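Local coordinates for beta-glucoside phosphorylase BglX (Unidentified, PDB 5VQE), which probably cleaves beta-glucosides by phosphorolysis, passing the glucosyl group to phosphate, as a family GH3 beta-glucoside phosphorylase with a 2-fluoroglucose bound in its active-site pocket, at residues A176-Y179 against C180-C183; L351-K354 against A355-R358. One frame throughout, in Å; residues are numbered along the deposited sequence.

Interaction 1 (A176-Y179 against C180-C183)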
loop_
_atom_site.group_PDB
_atom_site.type_symbol
_atom_site.label_atom_id
_atom_site.label_comp_id
_atom_site.label_asym_id
_atom_site.label_seq_id
_atom_site.Cartn_x
_atom_site.Cartn_y
_atom_site.Cartn_z
ATOM N N ALA A 176 -3.042 4.656 11.633
ATOM C CA ALA A 176 -1.633 4.530 11.272
ATOM C C ALA A 176 -0.754 4.358 12.506
ATOM O O ALA A 176 0.205 3.580 12.488
ATOM C CB ALA A 176 -1.192 5.748 10.466
ATOM N N LYS A 177 -1.048 5.083 13.587
ATOM C CA LYS A 177 -0.278 4.892 14.815
ATOM C C LYS A 177 -0.425 3.470 15.338
ATOM O O LYS A 177 0.545 2.870 15.824
ATOM C CB LYS A 177 -0.730 5.881 15.887
ATOM C CG LYS A 177 -0.295 7.322 15.690
ATOM C CD LYS A 177 -0.738 8.117 16.923
ATOM C CE LYS A 177 -0.400 9.583 16.855
ATOM N NZ LYS A 177 -0.947 10.293 18.059
ATOM N N ALA A 178 -1.641 2.927 15.263
ATOM C CA ALA A 178 -1.893 1.559 15.702
ATOM C C ALA A 178 -1.184 0.542 14.814
ATOM O O ALA A 178 -0.616 -0.437 15.317
ATOM C CB ALA A 178 -3.392 1.286 15.723
ATOM N N TYR A 179 -1.228 0.734 13.492
ATOM C CA TYR A 179 -0.470 -0.136 12.601
ATOM C C TYR A 179 0.993 -0.158 13.021
ATOM O O TYR A 179 1.610 -1.225 13.140
ATOM C CB TYR A 179 -0.618 0.327 11.145
ATOM C CG TYR A 179 0.200 -0.480 10.143
ATOM C CD1 TYR A 179 1.546 -0.204 9.940
ATOM C CD2 TYR A 179 -0.375 -1.512 9.403
ATOM C CE1 TYR A 179 2.305 -0.930 9.031
ATOM C CE2 TYR A 179 0.386 -2.251 8.487
ATOM C CZ TYR A 179 1.724 -1.950 8.312
ATOM O OH TYR A 179 2.504 -2.657 7.421
ATOM N N CYS A 180 1.558 1.022 13.279
ATOM C CA CYS A 180 2.955 1.089 13.689
ATOM C C CYS A 180 3.175 0.385 15.021
ATOM O O CYS A 180 4.214 -0.254 15.225
ATOM C CB CYS A 180 3.412 2.540 13.780
ATOM S SG CYS A 180 3.503 3.395 12.172
ATOM N N ARG A 181 2.226 0.503 15.951
ATOM C CA ARG A 181 2.379 -0.212 17.215
ATOM C C ARG A 181 2.515 -1.705 16.974
ATOM O O ARG A 181 3.369 -2.365 17.580
ATOM C CB ARG A 181 1.200 0.064 18.147
ATOM C CG ARG A 181 1.289 1.375 18.899
ATOM C CD ARG A 181 0.380 1.371 20.140
ATOM N NE ARG A 181 -1.027 1.119 19.825
ATOM C CZ ARG A 181 -1.871 2.038 19.361
ATOM N NH1 ARG A 181 -1.457 3.278 19.136
ATOM N NH2 ARG A 181 -3.131 1.717 19.113
ATOM N N GLY A 182 1.677 -2.253 16.090
ATOM C CA GLY A 182 1.740 -3.674 15.798
ATOM C C GLY A 182 3.060 -4.086 15.179
ATOM O O GLY A 182 3.570 -5.173 15.454
ATOM N N CYS A 183 3.635 -3.224 14.334
ATOM C CA CYS A 183 4.895 -3.575 13.688
ATOM C C CYS A 183 6.056 -3.542 14.673
ATOM O O CYS A 183 6.932 -4.413 14.631
ATOM C CB CYS A 183 5.185 -2.631 12.512
ATOM S SG CYS A 183 4.058 -2.776 11.137
#
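Y179 and C183, one helical turn apart, meet through ring and sulfur: C183 SG comes 3.3 Å from Y179 CE1 and 4.0 Å from the centroid of the Y179 ring. At 38° off the ring normal the sulfur approaches obliquely, which makes this a Cys sulfur-aromatic contact. The tyrosine ring swings anti to its own nitrogen (chi1 177°) and runs forward along the helix, while SG of C183 reaches back toward it. The second side-chain pair is A178 with R181. The arginine chain bends at chi3 (-58°) and folds its guanidinium back over the preceding turn, so that A178 CA lies over one face, 3.5 Å above the plane and toward the rim, and R181 NH2 comes 3.4 Å from A178 CB. R181 NH2 also forms a salt bridge with E122, fixing the folded chain at its far end. Replacing R181 by an alanine would probably leave E122 without this charged mate and uncover A178 on that side. Regular helical bonds tie the turn together, among them C180 N to A176 O (3.0 Å) and C183 N to Y179 O (3.1 Å). The segment belongs to helix 169-184. Its Y179 hydroxyl is hydrogen-bonded to L93 O, just past strand 88-91, and to T144 OG1 in strand 143-144, both strands of the parallel sheet; helix 122-138 packs on A178 and Y179, and helix 216-232 touches A176 and K177 through L230.

Interaction 2 (L351-K354 against A355-R358); sequences LGMK and AKLR
L351 O accepts a hydrogen bond from A355 N at 2.9 Å, the first of three i to i+4 bonds that carry the end of the helix. The methyl of A355 lies beside the same carbonyl, with CB 3.6 Å from L351 O. G352 adds no side chain but its O accepts a hydrogen bond from K356 N at 2.8 Å. M353 makes the main side-chain contact: its chain, bent at chi2 (-67°), lies alongside K356, pointing the same way, and SD sits 3.7 Å from K356 CD. K356 leaves the helix with CG anti to its backbone N (chi1 -178°), which brings its aliphatic part past the sulfur. The backbone O of M353 bonds L357 N at 3.1 Å, and L357 CG rests 3.5 Å from that oxygen. K354 runs out extended, its ammonium held by the carbonyls of G60 and P86 and by Q36 OE1, three acceptors that meet its hydrogen-bonding capacity and probably stabilise its charge. Beyond it the helix ends in a Schellman motif: R358 takes positive phi (59°), and its N bonds A355 O at 2.9 Å. Helix 340-356 here lies against helix 15-27, where L351 and A355 touch W20, and against strand 88-91, where K354 and L357 meet L88; K356 NZ bonds P10 O near the N-terminus.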
loop_
_atom_site.group_PDB
_atom_site.type_symbol
_atom_site.label_atom_id
_atom_site.label_comp_id
_atom_site.label_asym_id
_atom_site.label_seq_id
_atom_site.Cartn_x
_atom_site.Cartn_y
_atom_site.Cartn_z
ATOM N N LEU A 351 23.101 3.361 8.137
ATOM C CA LEU A 351 23.765 2.493 9.096
ATOM C C LEU A 351 23.122 2.583 10.468
ATOM O O LEU A 351 23.066 1.583 11.189
ATOM C CB LEU A 351 25.238 2.862 9.181
ATOM C CG LEU A 351 26.041 2.596 7.918
ATOM C CD1 LEU A 351 27.419 3.231 8.038
ATOM C CD2 LEU A 351 26.149 1.114 7.680
ATOM N N GLY A 352 22.624 3.762 10.842
ATOM C CA GLY A 352 22.002 3.903 12.146
ATOM C C GLY A 352 20.751 3.059 12.295
ATOM O O GLY A 352 20.454 2.558 13.383
ATOM N N MET A 353 19.986 2.899 11.213
ATOM C CA MET A 353 18.807 2.045 11.304
ATOM C C MET A 353 19.208 0.578 11.371
ATOM O O MET A 353 18.537 -0.221 12.035
ATOM C CB MET A 353 17.861 2.306 10.126
ATOM C CG MET A 353 16.998 3.556 10.310
ATOM S SD MET A 353 15.815 3.363 11.661
ATOM C CE MET A 353 15.391 5.064 12.081
ATOM N N LYS A 354 20.303 0.214 10.698
ATOM C CA LYS A 354 20.820 -1.143 10.796
ATOM C C LYS A 354 21.296 -1.440 12.212
ATOM O O LYS A 354 21.049 -2.530 12.741
ATOM C CB LYS A 354 21.938 -1.329 9.772
ATOM C CG LYS A 354 21.410 -1.251 8.348
ATOM C CD LYS A 354 22.491 -1.345 7.287
ATOM C CE LYS A 354 21.884 -1.182 5.899
ATOM N NZ LYS A 354 22.768 -1.579 4.771
ATOM N N ALA A 355 21.937 -0.460 12.858
ATOM C CA ALA A 355 22.327 -0.616 14.253
ATOM C C ALA A 355 21.112 -0.637 15.170
ATOM O O ALA A 355 21.083 -1.389 16.150
ATOM C CB ALA A 355 23.279 0.505 14.660
ATOM N N LYS A 356 20.091 0.173 14.868
ATOM C CA LYS A 356 18.878 0.164 15.684
ATOM C C LYS A 356 18.261 -1.227 15.718
ATOM O O LYS A 356 17.794 -1.686 16.767
ATOM C CB LYS A 356 17.879 1.190 15.136
ATOM C CG LYS A 356 16.566 1.325 15.911
ATOM C CD LYS A 356 15.594 2.243 15.156
ATOM C CE LYS A 356 14.178 2.168 15.712
ATOM N NZ LYS A 356 14.097 2.749 17.062
ATOM N N LEU A 357 18.241 -1.902 14.572
ATOM C CA LEU A 357 17.741 -3.263 14.454
ATOM C C LEU A 357 18.700 -4.303 15.019
ATOM O O LEU A 357 18.334 -5.481 15.096
ATOM C CB LEU A 357 17.470 -3.576 12.980
ATOM C CG LEU A 357 16.278 -2.873 12.332
ATOM C CD1 LEU A 357 16.340 -3.009 10.828
ATOM C CD2 LEU A 357 14.963 -3.446 12.860
ATOM N N ARG A 358 19.914 -3.897 15.389
ATOM C CA ARG A 358 20.949 -4.806 15.879
ATOM C C ARG A 358 21.278 -5.882 14.850
ATOM O O ARG A 358 21.512 -7.041 15.195
ATOM C CB ARG A 358 20.542 -5.436 17.213
ATOM C CG ARG A 358 19.921 -4.450 18.173
ATOM C CD ARG A 358 20.217 -4.815 19.616
ATOM N NE ARG A 358 21.543 -4.353 20.024
ATOM C CZ ARG A 358 21.782 -3.337 20.852
ATOM N NH1 ARG A 358 20.790 -2.646 21.396
ATOM N NH2 ARG A 358 23.033 -3.012 21.144
#

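Interactions 1 and 2 come in series along the chain, on helix 169-184 and then helix 340-356, interaction 1 within a helix and interaction 2 across a helix's C-terminal end. Their centres are 20 Å apart and their nearest atoms about 8 Å apart, so they do not touch. What they share is the parallel sheet that includes strand 88-91: both helices reach that strand or the residues just after it. Both pack against this sheet, consistent with the TIM-barrel clan of the glycosyl hydrolase family 3 N-terminal family. In interaction 1 the Y179 side chain is about 10 Å from the bound 2-fluoroglucose.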